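Local coordinates for protein pyridine synthase TbtD (PDB 5WA4) that probably catalyses the [4+2] aza-cycloaddition that forms the pyridine ring of the thiopeptide antibiotic thiomuracin, on a precursor carrying a leader peptide, at residues G20-D23 with D24-L27; L155-R159 with S160-L164. All coordinates share one frame; numbering follows the deposited sequence.

Contact 1 starts helix 22-35, and contact 2 ends helix 135-159 and turns the chain toward helix 164-178. Their centres lie about 12 Å apart, and the two helices touch directly. The main polar link is a salt bridge from D24 OD1 to R159 NH1, 3.0 Å long. Beside it, L27 CD1 packs 3.6 Å from R159 CZ. I26 CD1 also meets L155 CD1, which joins the apolar sides of the two helices. Contact 2 also reaches the bound peptide, a fragment of the N-terminal leader: the backbone N of S163 gives a hydrogen bond to an acidic side chain of that peptide.

Contact 1: residues G20-D23 with D24-L27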
ATOM      1  N   GLY E  20     -33.486 -22.210 -22.003  1.00 60.27           N
ATOM      2  CA  GLY E  20     -34.505 -21.705 -22.904  1.00 71.29           C
ATOM      3  C   GLY E  20     -34.252 -20.265 -23.309  1.00 67.75           C
ATOM      4  O   GLY E  20     -33.409 -19.587 -22.715  1.00 64.29           O
ATOM      5  N   PRO E  21     -34.975 -19.790 -24.332  1.00 66.87           N
ATOM      6  CA  PRO E  21     -34.912 -18.373 -24.721  1.00 68.79           C
ATOM      7  C   PRO E  21     -35.570 -17.468 -23.664  1.00 70.47           C
ATOM      8  O   PRO E  21     -36.802 -17.416 -23.563  1.00 69.40           O
ATOM      9  CB  PRO E  21     -35.674 -18.333 -26.052  1.00 64.14           C
ATOM     10  CG  PRO E  21     -36.565 -19.536 -26.021  1.00 68.55           C
ATOM     11  CD  PRO E  21     -35.858 -20.583 -25.204  1.00 57.65           C
ATOM     12  N   MET E  22     -34.744 -16.774 -22.881  1.00 72.01           N
ATOM     13  CA  MET E  22     -35.222 -15.925 -21.786  1.00 63.14           C
ATOM     14  C   MET E  22     -36.048 -14.740 -22.296  1.00 62.93           C
ATOM     15  O   MET E  22     -37.114 -14.466 -21.742  1.00 61.63           O
ATOM     16  CB  MET E  22     -34.039 -15.434 -20.949  1.00 66.42           C
ATOM     17  CG  MET E  22     -34.395 -14.714 -19.652  1.00 59.07           C
ATOM     18  SD  MET E  22     -35.286 -15.716 -18.442  1.00 64.23           S
ATOM     19  CE  MET E  22     -34.039 -16.861 -17.869  1.00 51.50           C
ATOM     20  N   ASP E  23     -35.582 -14.057 -23.350  1.00 57.72           N
ATOM     21  CA  ASP E  23     -36.342 -12.919 -23.929  1.00 62.61           C
ATOM     22  C   ASP E  23     -37.778 -13.332 -24.297  1.00 66.69           C
ATOM     23  O   ASP E  23     -38.662 -12.482 -24.421  1.00 61.44           O
ATOM     24  CB  ASP E  23     -35.642 -12.334 -25.181  1.00 50.57           C
ATOM     25  CG  ASP E  23     -34.508 -11.345 -24.844  1.00 59.18           C
ATOM     26  OD1 ASP E  23     -34.013 -11.348 -23.703  1.00 66.51           O
ATOM     27  OD2 ASP E  23     -34.069 -10.578 -25.731  1.00 56.33           O
ATOM     28  N   ASP E  24     -38.005 -14.638 -24.477  1.00 68.11           N
ATOM     29  CA  ASP E  24     -39.313 -15.139 -24.902  1.00 68.77           C
ATOM     30  C   ASP E  24     -40.206 -15.397 -23.710  1.00 66.35           C
ATOM     31  O   ASP E  24     -41.403 -15.111 -23.756  1.00 68.98           O
ATOM     32  CB  ASP E  24     -39.184 -16.427 -25.736  1.00 73.29           C
ATOM     33  CG  ASP E  24     -38.956 -16.157 -27.227  1.00 71.03           C
ATOM     34  OD1 ASP E  24     -39.522 -15.175 -27.780  1.00 64.28           O
ATOM     35  OD2 ASP E  24     -38.193 -16.944 -27.833  1.00 73.59           O
ATOM     36  N   LEU E  25     -39.626 -15.956 -22.653  1.00 63.06           N
ATOM     37  CA  LEU E  25     -40.357 -16.164 -21.409  1.00 63.97           C
ATOM     38  C   LEU E  25     -40.871 -14.836 -20.878  1.00 64.69           C
ATOM     39  O   LEU E  25     -41.963 -14.759 -20.313  1.00 66.72           O
ATOM     40  CB  LEU E  25     -39.473 -16.845 -20.363  1.00 60.73           C
ATOM     41  CG  LEU E  25     -39.909 -16.786 -18.892  1.00 52.64           C
ATOM     42  CD1 LEU E  25     -41.232 -17.480 -18.642  1.00 53.64           C
ATOM     43  CD2 LEU E  25     -38.841 -17.404 -18.032  1.00 50.23           C
ATOM     44  N   ILE E  26     -40.068 -13.794 -21.067  1.00 65.72           N
ATOM     45  CA  ILE E  26     -40.441 -12.453 -20.646  1.00 66.52           C
ATOM     46  C   ILE E  26     -41.714 -12.046 -21.376  1.00 67.19           C
ATOM     47  O   ILE E  26     -42.745 -11.806 -20.739  1.00 70.63           O
ATOM     48  CB  ILE E  26     -39.284 -11.427 -20.900  1.00 64.79           C
ATOM     49  CG1 ILE E  26     -38.228 -11.529 -19.795  1.00 59.28           C
ATOM     50  CG2 ILE E  26     -39.796  -9.993 -20.983  1.00 52.77           C
ATOM     51  CD1 ILE E  26     -36.971 -10.757 -20.095  1.00 53.53           C
ATOM     52  N   LEU E  27     -41.655 -12.033 -22.705  1.00 64.19           N
ATOM     53  CA  LEU E  27     -42.727 -11.485 -23.528  1.00 62.65           C
ATOM     54  C   LEU E  27     -43.983 -12.355 -23.631  1.00 65.47           C
ATOM     55  O   LEU E  27     -45.079 -11.824 -23.772  1.00 72.92           O
ATOM     56  CB  LEU E  27     -42.196 -11.215 -24.932  1.00 63.62           C
ATOM     57  CG  LEU E  27     -41.017 -10.254 -25.000  1.00 60.28           C
ATOM     58  CD1 LEU E  27     -40.543 -10.054 -26.436  1.00 57.94           C
ATOM     59  CD2 LEU E  27     -41.423  -8.946 -24.374  1.00 60.12           C
TER
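P21 and D24 meet in the first turn of helix 22-35, a local N-terminal helix contact with P21 as N-cap residue. The helix lies against strands 44-49 and 55-62 of the antiparallel sheet and also faces helix 135-159. The carbonyl O of P21 starts the main-chain bonding of the helix and accepts D24 N at 3.2 Å, with the donor well above the carbonyl plane. L25 N adds a weak bond to the same oxygen. The regular helical pattern follows, with I26 N bonded to M22 O at 3.1 Å and lying almost straight ahead of that carbonyl. L27 N to D23 O is weak at 3.5 Å.

The side chains take different directions. M22 and L25 run side by side and point the same way, with M22 SD 4.0 Å from L25 CD2. In both, CG is anti to the backbone N (chi1 -171° in M22, 163° in L25), and both chains reach L56 of the sheet. D23 turns elsewhere and forms a salt bridge with R48. D24 is held between two arginines: OD2 forms a salt bridge with R86 and OD1 one with R159. Two cationic partners would be expected to favour the charged carboxylate. The proline ring crosses the D24 side chain at an angle, and D24 OD2 rests 3.4 Å from P21 CB and 3.6 Å from P21 CG.

Contact 2: residues L155-R159 with S160-L164; sequences LERVR and SGASL
G161 N bonds to V158 O at 2.9 Å, nearly straight (N-H...O 165°). The donor sits above the carbonyl plane. With A162 N to R157 O at 3.0 Å, it makes the Schellman motif that ends helix 135-159. The second bond is less certain, because R157 O is modelled too close to a neighbour. G161 is the C-prime residue. Its positive phi, 95°, breaks the right-handed helical run and leads the chain out of the helix.

On the helix itself, R159 NH2 forms a salt bridge with E156 OE2; the hydrogen bond in it is weak, at 3.4 Å. The carboxylate oxygen meets the guanidinium at its edge and in its plane. The strongest partner of R159 is D24, through NH1, which also forms a salt bridge with D28 of helix 22-35. The arginine therefore ties the end of one helix to the start of another.

S163 stands at the N-cap position of the next helix, 164-178, and its OG is hydrogen-bonded to T166 OG1. The connection between the helices passes beside the side chain of R157, in the last turn of helix 135-159. This side chain is bent at chi3 (53°), which brings its guanidinium alongside the turn. The A162 methyl lies over one face of that group, with CB 3.9 Å from R157 CZ and 3.6 Å from R157 NH2. R157 and A162 both also pack on an acidic side chain of the bound peptide, so the turn contributes to the surface that receives it.

V158 and L164 make the apolar part. They bridge the end of one helix and the start of the next. V158 CG2 is 3.9 Å from L164 CB and 4.1 Å from L164 CD1.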
ATOM      1  N   LEU E 155     -37.165  -5.496 -26.003  1.00 57.11           N
ATOM      2  CA  LEU E 155     -37.073  -6.912 -26.318  1.00 57.58           C
ATOM      3  C   LEU E 155     -37.817  -7.191 -27.612  1.00 65.17           C
ATOM      4  O   LEU E 155     -37.349  -7.976 -28.424  1.00 61.89           O
ATOM      5  CB  LEU E 155     -37.620  -7.788 -25.182  1.00 49.55           C
ATOM      6  CG  LEU E 155     -36.760  -7.710 -23.906  1.00 57.62           C
ATOM      7  CD1 LEU E 155     -36.910  -8.930 -23.006  1.00 53.52           C
ATOM      8  CD2 LEU E 155     -35.288  -7.479 -24.233  1.00 52.22           C
ATOM      9  N   GLU E 156     -38.968  -6.551 -27.816  1.00 66.73           N
ATOM     10  CA  GLU E 156     -39.754  -6.843 -29.014  1.00 63.15           C
ATOM     11  C   GLU E 156     -38.989  -6.348 -30.236  1.00 61.85           C
ATOM     12  O   GLU E 156     -39.042  -6.955 -31.309  1.00 69.28           O
ATOM     13  CB  GLU E 156     -41.165  -6.238 -28.936  1.00 60.06           C
ATOM     14  CG  GLU E 156     -42.090  -6.963 -27.934  1.00 73.81           C
ATOM     15  CD  GLU E 156     -43.536  -7.130 -28.419  1.00 87.21           C
ATOM     16  OE1 GLU E 156     -44.352  -6.199 -28.193  1.00 94.00           O
ATOM     17  OE2 GLU E 156     -43.861  -8.196 -29.000  1.00 73.64           O
ATOM     18  N   ARG E 157     -38.236  -5.275 -30.068  1.00 58.43           N
ATOM     19  CA  ARG E 157     -37.331  -4.852 -31.122  1.00 59.62           C
ATOM     20  C   ARG E 157     -36.172  -5.843 -31.290  1.00 65.23           C
ATOM     21  O   ARG E 157     -35.573  -5.948 -32.354  1.00 68.23           O
ATOM     22  CB  ARG E 157     -36.803  -3.454 -30.828  1.00 60.86           C
ATOM     23  CG  ARG E 157     -37.712  -2.362 -31.326  1.00 62.66           C
ATOM     24  CD  ARG E 157     -37.107  -1.024 -31.078  1.00 60.22           C
ATOM     25  NE  ARG E 157     -35.757  -0.935 -31.623  1.00 63.49           N
ATOM     26  CZ  ARG E 157     -35.482  -0.667 -32.892  1.00 62.10           C
ATOM     27  NH1 ARG E 157     -36.472  -0.475 -33.749  1.00 66.95           N
ATOM     28  NH2 ARG E 157     -34.223  -0.585 -33.297  1.00 65.37           N
ATOM     29  N   VAL E 158     -35.859  -6.583 -30.238  1.00 66.01           N
ATOM     30  CA  VAL E 158     -34.766  -7.541 -30.309  1.00 61.01           C
ATOM     31  C   VAL E 158     -35.225  -8.804 -31.049  1.00 63.21           C
ATOM     32  O   VAL E 158     -34.494  -9.359 -31.882  1.00 67.31           O
ATOM     33  CB  VAL E 158     -34.237  -7.852 -28.887  1.00 60.16           C
ATOM     34  CG1 VAL E 158     -33.849  -9.335 -28.714  1.00 52.27           C
ATOM     35  CG2 VAL E 158     -33.091  -6.874 -28.521  1.00 54.28           C
ATOM     36  N   ARG E 159     -36.455  -9.218 -30.772  1.00 58.76           N
ATOM     37  CA  ARG E 159     -37.045 -10.422 -31.338  1.00 58.38           C
ATOM     38  C   ARG E 159     -37.141 -10.344 -32.882  1.00 72.31           C
ATOM     39  O   ARG E 159     -37.267 -11.361 -33.577  1.00 70.99           O
ATOM     40  CB  ARG E 159     -38.421 -10.640 -30.712  1.00 51.32           C
ATOM     41  CG  ARG E 159     -39.080 -11.895 -31.135  1.00 60.74           C
ATOM     42  CD  ARG E 159     -39.858 -12.500 -29.999  1.00 61.56           C
ATOM     43  NE  ARG E 159     -41.063 -11.743 -29.691  1.00 53.71           N
ATOM     44  CZ  ARG E 159     -42.029 -12.207 -28.901  1.00 64.68           C
ATOM     45  NH1 ARG E 159     -41.916 -13.425 -28.361  1.00 53.49           N
ATOM     46  NH2 ARG E 159     -43.108 -11.460 -28.658  1.00 60.07           N
ATOM     47  N   SER E 160     -37.058  -9.128 -33.410  1.00 63.84           N
ATOM     48  CA  SER E 160     -37.142  -8.909 -34.839  1.00 61.17           C
ATOM     49  C   SER E 160     -35.786  -8.498 -35.433  1.00 62.14           C
ATOM     50  O   SER E 160     -35.714  -7.988 -36.547  1.00 62.71           O
ATOM     51  CB  SER E 160     -38.212  -7.842 -35.151  1.00 68.95           C
ATOM     52  OG  SER E 160     -37.721  -6.507 -35.004  1.00 67.27           O
ATOM     53  N   GLY E 161     -34.707  -8.698 -34.688  1.00 62.70           N
ATOM     54  CA  GLY E 161     -33.383  -8.535 -35.267  1.00 60.15           C
ATOM     55  C   GLY E 161     -32.703  -7.190 -35.101  1.00 57.68           C
ATOM     56  O   GLY E 161     -31.623  -6.954 -35.665  1.00 45.10           O
ATOM     57  N   ALA E 162     -33.315  -6.305 -34.315  1.00 63.62           N
ATOM     58  CA  ALA E 162     -32.628  -5.073 -33.940  1.00 59.13           C
ATOM     59  C   ALA E 162     -31.493  -5.425 -33.016  1.00 50.80           C
ATOM     60  O   ALA E 162     -31.601  -6.334 -32.204  1.00 47.09           O
ATOM     61  CB  ALA E 162     -33.555  -4.087 -33.282  1.00 65.01           C
ATOM     62  N   SER E 163     -30.396  -4.703 -33.170  1.00 47.26           N
ATOM     63  CA  SER E 163     -29.192  -4.939 -32.398  1.00 55.61           C
ATOM     64  C   SER E 163     -29.328  -4.441 -30.941  1.00 59.60           C
ATOM     65  O   SER E 163     -29.363  -3.233 -30.698  1.00 59.33           O
ATOM     66  CB  SER E 163     -28.020  -4.259 -33.118  1.00 58.15           C
ATOM     67  OG  SER E 163     -26.924  -3.971 -32.271  1.00 65.34           O
ATOM     68  N   LEU E 164     -29.415  -5.370 -29.986  1.00 58.82           N
ATOM     69  CA  LEU E 164     -29.430  -5.023 -28.558  1.00 58.99           C
ATOM     70  C   LEU E 164     -28.323  -4.028 -28.155  1.00 59.33           C
ATOM     71  O   LEU E 164     -28.597  -3.088 -27.395  1.00 53.86           O
ATOM     72  CB  LEU E 164     -29.325  -6.274 -27.678  1.00 48.09           C
ATOM     73  CG  LEU E 164     -29.346  -5.895 -26.199  1.00 54.92           C
ATOM     74  CD1 LEU E 164     -30.536  -4.923 -25.905  1.00 47.36           C
ATOM     75  CD2 LEU E 164     -29.392  -7.139 -25.307  1.00 43.99           C
TER